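Local coordinates for protein cyclic GMP-AMP synthase-like receptor (PDB 7LT2) that catalyses the formation of cyclic GMP-AMP from ATP and GTP when it senses double-stranded RNA, and so helps trigger innate immune responses, at residues 52-57 with 72-77; 195-200 with 221-226; 176-181 with 191-196. All coordinates share one frame; numbering follows the deposited sequence.

Contact 1: 52-57 with 72-77; sequences RVFYGG and DLDILL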
# COMPACT_ATOMS: atom_id res chain seq x y z
N ARG A 52 7.46 5.65 -13.96
CA ARG A 52 8.07 4.67 -13.06
C ARG A 52 6.94 3.96 -12.32
O ARG A 52 5.77 4.31 -12.45
CB ARG A 52 9.03 5.34 -12.08
CG ARG A 52 8.35 6.30 -11.11
CD ARG A 52 9.36 7.06 -10.27
NE ARG A 52 8.77 8.17 -9.54
CZ ARG A 52 8.38 8.12 -8.28
NH1 ARG A 52 8.46 7.00 -7.58
NH2 ARG A 52 7.90 9.21 -7.70
N VAL A 53 7.32 2.96 -11.52
CA VAL A 53 6.37 2.25 -10.67
C VAL A 53 6.75 2.48 -9.22
O VAL A 53 7.92 2.74 -8.88
CB VAL A 53 6.30 0.74 -10.98
CG1 VAL A 53 5.90 0.50 -12.43
CG2 VAL A 53 7.63 0.04 -10.66
N PHE A 54 5.75 2.40 -8.35
CA PHE A 54 5.93 2.39 -6.91
C PHE A 54 5.30 1.12 -6.37
O PHE A 54 4.17 0.78 -6.75
CB PHE A 54 5.30 3.63 -6.25
CG PHE A 54 5.38 3.62 -4.75
CD1 PHE A 54 6.53 4.02 -4.09
CD2 PHE A 54 4.29 3.20 -3.99
CE1 PHE A 54 6.60 4.01 -2.71
CE2 PHE A 54 4.36 3.19 -2.61
CZ PHE A 54 5.52 3.60 -1.97
N TYR A 55 6.02 0.40 -5.51
CA TYR A 55 5.51 -0.85 -4.95
C TYR A 55 4.83 -0.52 -3.62
O TYR A 55 5.49 -0.14 -2.66
CB TYR A 55 6.64 -1.86 -4.77
CG TYR A 55 7.48 -2.08 -6.02
CD1 TYR A 55 6.95 -2.73 -7.13
CD2 TYR A 55 8.80 -1.65 -6.08
CE1 TYR A 55 7.72 -2.94 -8.28
CE2 TYR A 55 9.57 -1.86 -7.21
CZ TYR A 55 9.03 -2.50 -8.31
OH TYR A 55 9.81 -2.69 -9.43
N GLY A 56 3.50 -0.62 -3.60
CA GLY A 56 2.71 -0.16 -2.47
C GLY A 56 2.20 -1.31 -1.63
O GLY A 56 1.94 -2.40 -2.14
N GLY A 57 2.06 -1.06 -0.33
CA GLY A 57 1.41 -2.01 0.56
C GLY A 57 2.29 -2.36 1.74
O GLY A 57 3.45 -1.96 1.84
N ASP A 72 0.34 -3.71 -4.35
CA ASP A 72 -0.10 -2.85 -5.44
C ASP A 72 1.08 -2.41 -6.29
O ASP A 72 2.06 -1.86 -5.76
CB ASP A 72 -0.82 -1.60 -4.91
CG ASP A 72 -2.23 -1.87 -4.47
OD1 ASP A 72 -2.71 -3.03 -4.59
OD2 ASP A 72 -2.88 -0.91 -4.00
N LEU A 73 0.98 -2.61 -7.60
CA LEU A 73 1.90 -1.96 -8.53
C LEU A 73 1.28 -0.63 -8.92
O LEU A 73 0.39 -0.58 -9.77
CB LEU A 73 2.18 -2.83 -9.75
CG LEU A 73 3.29 -2.26 -10.64
CD1 LEU A 73 4.63 -2.35 -9.92
CD2 LEU A 73 3.34 -3.00 -11.96
N ASP A 74 1.73 0.45 -8.29
CA ASP A 74 1.28 1.79 -8.64
C ASP A 74 2.06 2.24 -9.87
O ASP A 74 3.24 2.58 -9.78
CB ASP A 74 1.45 2.74 -7.47
CG ASP A 74 0.50 2.44 -6.33
OD1 ASP A 74 -0.63 1.98 -6.59
OD2 ASP A 74 0.89 2.66 -5.16
N ILE A 75 1.39 2.23 -11.02
CA ILE A 75 2.00 2.58 -12.30
C ILE A 75 1.86 4.09 -12.46
O ILE A 75 0.75 4.60 -12.63
CB ILE A 75 1.33 1.82 -13.45
CG1 ILE A 75 1.45 0.31 -13.23
CG2 ILE A 75 1.94 2.22 -14.80
CD1 ILE A 75 0.56 -0.53 -14.14
N LEU A 76 2.98 4.81 -12.38
CA LEU A 76 2.94 6.27 -12.31
C LEU A 76 3.05 6.87 -13.71
O LEU A 76 4.09 6.77 -14.37
CB LEU A 76 4.06 6.79 -11.40
CG LEU A 76 4.10 6.19 -9.98
CD1 LEU A 76 5.02 7.01 -9.09
CD2 LEU A 76 2.72 6.10 -9.36
N LEU A 77 1.97 7.50 -14.15
CA LEU A 77 1.89 8.20 -15.42
C LEU A 77 2.07 9.69 -15.16
O LEU A 77 1.66 10.21 -14.13
CB LEU A 77 0.54 7.94 -16.10
CG LEU A 77 0.07 6.49 -16.05
CD1 LEU A 77 -1.39 6.37 -16.45
CD2 LEU A 77 0.94 5.63 -16.95

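Contact 2: 195-200 with 221-226; sequences VACFVF and EFFIVP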
# COMPACT_ATOMS: atom_id res chain seq x y z
N VAL A 195 -2.40 -0.68 -10.76
CA VAL A 195 -3.16 0.53 -10.42
C VAL A 195 -2.60 1.70 -11.22
O VAL A 195 -1.44 2.10 -11.03
CB VAL A 195 -3.09 0.82 -8.92
CG1 VAL A 195 -3.95 2.02 -8.57
CG2 VAL A 195 -3.49 -0.42 -8.11
N ALA A 196 -3.44 2.29 -12.08
CA ALA A 196 -3.04 3.43 -12.89
C ALA A 196 -3.10 4.71 -12.05
O ALA A 196 -4.18 5.09 -11.58
CB ALA A 196 -3.95 3.56 -14.11
N CYS A 197 -1.95 5.37 -11.88
CA CYS A 197 -1.84 6.57 -11.07
C CYS A 197 -1.22 7.70 -11.88
O CYS A 197 -0.62 7.47 -12.94
CB CYS A 197 -0.98 6.33 -9.82
SG CYS A 197 -1.48 4.90 -8.82
N PHE A 198 -1.35 8.93 -11.38
CA PHE A 198 -0.72 10.09 -11.99
C PHE A 198 0.20 10.76 -10.98
O PHE A 198 -0.23 11.05 -9.85
CB PHE A 198 -1.76 11.07 -12.53
CG PHE A 198 -2.37 10.63 -13.83
CD1 PHE A 198 -1.78 10.95 -15.04
CD2 PHE A 198 -3.53 9.87 -13.83
CE1 PHE A 198 -2.35 10.53 -16.23
CE2 PHE A 198 -4.09 9.44 -15.02
CZ PHE A 198 -3.50 9.77 -16.22
N VAL A 199 1.45 11.01 -11.38
CA VAL A 199 2.50 11.50 -10.49
C VAL A 199 2.80 12.96 -10.80
O VAL A 199 2.74 13.39 -11.96
CB VAL A 199 3.77 10.63 -10.59
CG1 VAL A 199 4.36 10.66 -12.01
CG2 VAL A 199 4.80 11.05 -9.55
N PHE A 200 3.10 13.73 -9.75
CA PHE A 200 3.31 15.17 -9.87
C PHE A 200 4.55 15.58 -9.09
O PHE A 200 5.00 14.88 -8.18
CB PHE A 200 2.09 15.94 -9.36
CG PHE A 200 0.83 15.60 -10.09
CD1 PHE A 200 0.51 16.23 -11.27
CD2 PHE A 200 -0.01 14.61 -9.61
CE1 PHE A 200 -0.64 15.91 -11.95
CE2 PHE A 200 -1.16 14.28 -10.29
CZ PHE A 200 -1.48 14.93 -11.46
N GLU A 221 8.16 13.99 -5.16
CA GLU A 221 7.00 13.63 -5.95
C GLU A 221 5.95 12.91 -5.11
O GLU A 221 6.25 12.21 -4.15
CB GLU A 221 7.40 12.75 -7.14
CG GLU A 221 8.32 13.45 -8.12
CD GLU A 221 8.82 12.55 -9.22
OE1 GLU A 221 8.40 11.37 -9.29
OE2 GLU A 221 9.64 13.02 -10.04
N PHE A 222 4.69 13.10 -5.50
CA PHE A 222 3.57 12.38 -4.93
C PHE A 222 2.65 12.00 -6.08
O PHE A 222 2.83 12.46 -7.21
CB PHE A 222 2.82 13.23 -3.90
CG PHE A 222 2.12 14.40 -4.50
CD1 PHE A 222 2.83 15.54 -4.86
CD2 PHE A 222 0.75 14.37 -4.72
CE1 PHE A 222 2.19 16.62 -5.43
CE2 PHE A 222 0.10 15.46 -5.29
CZ PHE A 222 0.82 16.58 -5.64
N PHE A 223 1.67 11.14 -5.82
CA PHE A 223 0.79 10.76 -6.90
C PHE A 223 -0.65 10.65 -6.42
O PHE A 223 -0.93 10.61 -5.22
CB PHE A 223 1.25 9.46 -7.61
CG PHE A 223 1.47 8.27 -6.70
CD1 PHE A 223 2.70 8.08 -6.08
CD2 PHE A 223 0.49 7.31 -6.55
CE1 PHE A 223 2.92 6.96 -5.28
CE2 PHE A 223 0.70 6.19 -5.77
CZ PHE A 223 1.92 6.02 -5.12
N ILE A 224 -1.56 10.65 -7.39
CA ILE A 224 -2.99 10.50 -7.12
C ILE A 224 -3.42 9.13 -7.61
O ILE A 224 -2.89 8.59 -8.58
CB ILE A 224 -3.84 11.62 -7.77
CG1 ILE A 224 -3.74 11.59 -9.30
CG2 ILE A 224 -3.45 12.98 -7.18
CD1 ILE A 224 -4.61 12.66 -10.01
N VAL A 225 -4.40 8.57 -6.90
CA VAL A 225 -4.82 7.18 -7.06
C VAL A 225 -6.31 7.18 -7.38
O VAL A 225 -7.07 7.94 -6.77
CB VAL A 225 -4.51 6.37 -5.78
CG1 VAL A 225 -5.00 4.95 -5.90
CG2 VAL A 225 -3.02 6.38 -5.50
N PRO A 226 -6.77 6.36 -8.34
CA PRO A 226 -8.17 6.44 -8.78
C PRO A 226 -9.15 5.73 -7.87
O PRO A 226 -10.04 5.02 -8.34
CB PRO A 226 -8.14 5.79 -10.17
CG PRO A 226 -7.03 4.78 -10.06
CD PRO A 226 -6.00 5.39 -9.13

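Contact 3: 176-181 with 191-196; sequences AMTLGI and DVDLVA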
# COMPACT_ATOMS: atom_id res chain seq x y z
N ALA A 176 -8.86 -2.46 -10.25
CA ALA A 176 -7.64 -2.79 -10.97
C ALA A 176 -7.58 -4.29 -11.25
O ALA A 176 -8.06 -5.11 -10.46
CB ALA A 176 -6.41 -2.35 -10.17
N MET A 177 -6.99 -4.63 -12.39
CA MET A 177 -6.68 -6.02 -12.70
C MET A 177 -5.71 -6.58 -11.67
O MET A 177 -4.82 -5.87 -11.19
CB MET A 177 -6.06 -6.13 -14.09
CG MET A 177 -6.97 -5.70 -15.22
SD MET A 177 -8.29 -6.91 -15.43
CE MET A 177 -7.34 -8.43 -15.55
N THR A 178 -5.88 -7.86 -11.34
CA THR A 178 -4.95 -8.58 -10.49
C THR A 178 -4.17 -9.58 -11.32
O THR A 178 -4.75 -10.33 -12.11
CB THR A 178 -5.68 -9.32 -9.36
OG1 THR A 178 -6.37 -8.37 -8.52
CG2 THR A 178 -4.70 -10.15 -8.51
N LEU A 179 -2.85 -9.60 -11.15
CA LEU A 179 -2.01 -10.67 -11.67
C LEU A 179 -1.62 -11.59 -10.52
O LEU A 179 -0.97 -11.16 -9.56
CB LEU A 179 -0.75 -10.12 -12.33
CG LEU A 179 -0.91 -9.15 -13.50
CD1 LEU A 179 0.45 -8.84 -14.15
CD2 LEU A 179 -1.89 -9.67 -14.54
N GLY A 180 -2.01 -12.86 -10.62
CA GLY A 180 -1.52 -13.87 -9.69
C GLY A 180 -0.25 -14.50 -10.21
O GLY A 180 -0.26 -15.14 -11.27
N ILE A 181 0.87 -14.33 -9.51
CA ILE A 181 2.18 -14.75 -10.00
C ILE A 181 2.62 -15.99 -9.23
O ILE A 181 2.64 -15.98 -7.99
CB ILE A 181 3.21 -13.61 -9.87
CG1 ILE A 181 2.74 -12.40 -10.70
CG2 ILE A 181 4.58 -14.09 -10.34
CD1 ILE A 181 3.58 -11.16 -10.51
N ASP A 191 -0.08 -12.02 -5.35
CA ASP A 191 -0.98 -11.29 -6.23
C ASP A 191 -0.52 -9.84 -6.34
O ASP A 191 -0.03 -9.26 -5.37
CB ASP A 191 -2.42 -11.31 -5.71
CG ASP A 191 -3.08 -12.67 -5.80
OD1 ASP A 191 -2.59 -13.53 -6.56
OD2 ASP A 191 -4.11 -12.87 -5.12
N VAL A 192 -0.69 -9.25 -7.52
CA VAL A 192 -0.31 -7.86 -7.76
C VAL A 192 -1.45 -7.15 -8.47
O VAL A 192 -1.90 -7.59 -9.53
CB VAL A 192 0.98 -7.75 -8.60
CG1 VAL A 192 1.41 -6.29 -8.73
CG2 VAL A 192 2.11 -8.58 -7.97
N ASP A 193 -1.91 -6.03 -7.90
CA ASP A 193 -2.92 -5.20 -8.53
C ASP A 193 -2.25 -4.10 -9.35
O ASP A 193 -1.32 -3.43 -8.87
CB ASP A 193 -3.86 -4.58 -7.48
CG ASP A 193 -4.88 -5.58 -6.96
OD1 ASP A 193 -4.77 -6.78 -7.28
OD2 ASP A 193 -5.79 -5.15 -6.22
N LEU A 194 -2.72 -3.90 -10.58
CA LEU A 194 -2.10 -2.97 -11.51
C LEU A 194 -2.90 -1.67 -11.49
O LEU A 194 -3.96 -1.58 -12.12
CB LEU A 194 -2.03 -3.58 -12.91
CG LEU A 194 -1.46 -4.99 -12.99
CD1 LEU A 194 -1.53 -5.51 -14.42
CD2 LEU A 194 -0.03 -5.04 -12.47
N VAL A 195 -2.40 -0.68 -10.76
CA VAL A 195 -3.16 0.53 -10.42
C VAL A 195 -2.60 1.70 -11.22
O VAL A 195 -1.44 2.10 -11.03
CB VAL A 195 -3.09 0.82 -8.92
CG1 VAL A 195 -3.95 2.02 -8.57
CG2 VAL A 195 -3.49 -0.42 -8.11
N ALA A 196 -3.44 2.29 -12.08
CA ALA A 196 -3.04 3.43 -12.89
C ALA A 196 -3.10 4.71 -12.05
O ALA A 196 -4.18 5.09 -11.58
CB ALA A 196 -3.95 3.56 -14.11
O HOH W 1 -8.39 -3.47 -7.37
O HOH W 2 -5.68 -2.68 -14.07

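Contact 1: 52-57 with 72-77
Leu76 lies under the flat end of Arg52, and this pair opens the tighter part of an antiparallel strand pairing. Leu76 CD1 sits centrally over one face of the guanidinium, 3.6 Å from Arg52 CZ. Beneath it, the backbone bond from Leu76 N to Arg52 O closes to 2.8 Å. On the same face of the sheet, Phe54 and Asp74 extend alongside each other. Phe54 has CG anti to its backbone N (chi1 176°), which lays the ring next to the carboxylate with the two planes only 5° apart. Asp74 OD2 therefore meets the ring at its edge, 3.6 Å from Phe54 CD2. Two backbone bonds clamp the pair: Phe54 N to Asp74 O is 2.9 Å, and Asp74 N to Phe54 O is 2.9 Å.

The face of Val53 and Tyr55 lies nearer solvent, both being partly exposed, though Leu73 CD1 still touches them closely, at 3.7 Å from Val53 CB and 3.5 Å from Tyr55 CE1. Ile75 barely meets Val53 and packs on Phe46 of helix 44-49 instead. At the far end, Gly56 and Asp72 are joined by a reciprocal pair of backbone bonds.

Arg52 carries its charge away from this pairing, into salt bridges with Glu221 and Glu246, so Leu76 supplies an apolar floor for an ion-paired guanidinium. The polarised edge of the Phe54 ring probably suits the negative oxygen of Asp74. The backbone bonds hold the main chain of Asp72, whose partly exposed carboxylate lies beside Asp193, consistent with the magnesium binding inferred from related enzymes.

Contact 2: 195-200 with 221-226
Phe200 CB rests against the ring of Phe222, 4.0 Å from Phe222 CZ, across an antiparallel pair of strands whose axes approach to 4.6 Å. Four backbone hydrogen bonds form the ladder, two within each hydrogen-bonded pair, Phe198 with Ile224 and Phe200 with Phe222. The shortest runs from Ile224 N to Phe198 O at 2.8 Å. Between them lies the non-hydrogen-bonded pair Val199 and Phe223, whose CA atoms come within 4.0 Å of each other.

Rings and aliphatic carbons share the face carrying Phe198, Phe200, Phe222 and Ile224. The Phe200 and Phe222 rings are inclined by 35° with centroids 6.0 Å apart, an oblique pairing. Ile224 reaches the edge of the Phe200 ring, Ile224 CD1 lying 3.8 Å from Phe200 CE2. Its CG1 is held between backbone N and carbonyl carbon (chi1 63°), a placement that also brings it against Phe198 CB.

Sulfur and aliphatic contacts occupy the face carrying Cys197 and Phe223. Cys197 SG lies 4.8 Å from the centroid of the Phe223 ring and 61° off its normal, and it also touches Val225 CG2. Beyond the ladder Val195 CG1 touches Val225 CG1 and Pro226 CD. Pro226, which lacks an N-H, packs CD 3.1 Å from Ala196 O, a buried carbonyl without a hydrogen-bonding partner in the model.

The pairing belongs to the mixed sheet of the nucleotidyltransferase domain, and Phe223 packs near Ser243 and Gln245, which by similarity belong to the GTP and ATP sites. Strand 195-200 is flanked on its other side by strand 70-77, which bonds to Val195, Cys197 and Val199; strand 240-243 flanks 222-225 in turn. Helix 131-147 packs on Ala196 and Pro226, and Trp205 meets the Phe222 ring at a steep angle.

Contact 3: 176-181 with 191-196
Thr178 hydrogen-bonds through its hydroxyl to the carboxylate of Asp193 across a non-hydrogen-bonded pair of the hairpin formed by strands 177-183 and 188-200. The bond from Thr178 OG1 to Asp193 OD1 is short, 2.6 Å, and arrives from above the carboxylate, 40° out of its plane. With OG1 beside its own backbone N (chi1 -62°), Thr178 gives the hydroxyl to Asp193 and places its methyl CG2 against Asp191 CB, 3.8 Å away.

On the opposite face the contacts are apolar. The side chains of Leu179 and Leu194 cross at about a right angle, Leu194 CD1 lying 3.8 Å from Leu179 CG. Farther along, Ile181 CD1 slants across to Val192 CG2 at 3.9 Å. Both strands are tied by backbone bonds, including the reciprocal pair between Leu179 and Val192, each 2.8 Å from N to O.

Where the strands part, water takes over: one molecule accepts from Met177 N at 2.9 Å and donates to Leu194 O. A second links Ala176 N to Asp193 OD2, the latter bond weak. Ala176 CB meanwhile touches Val195 CG2.

Asp193 is, by similarity, a catalytic magnesium ligand and part of the GTP site. Thr178 would then be a second-shell residue, and its bond to OD1 probably limits rotation of the carboxylate. Asp191, nearby on the same face, directs OD1 to Lys188, so the two acids have different partners.

Overall arrangement
Contacts 2 and 3 share strand 188-200, and contact 1 adjoins it through strand 70-77, its parallel neighbour in the mixed sheet of the nucleotidyltransferase domain. Contact 1 comes first along the chain; contact 3 opens at 176, and contact 2 begins at 195, where contact 3 ends. The centres of contacts 1 and 2 lie about 8 Å apart, those of 1 and 3 about 11 Å, and those of 2 and 3 about 16 Å. Strand 70-77 places Asp72 beside Asp193, two of the three acids inferred to bind catalytic magnesium. Strands 177-183 and 222-225 pair with successive parts of 188-200, so one long strand connects the inferred metal site with residues 243-246, inferred to bind nucleotide.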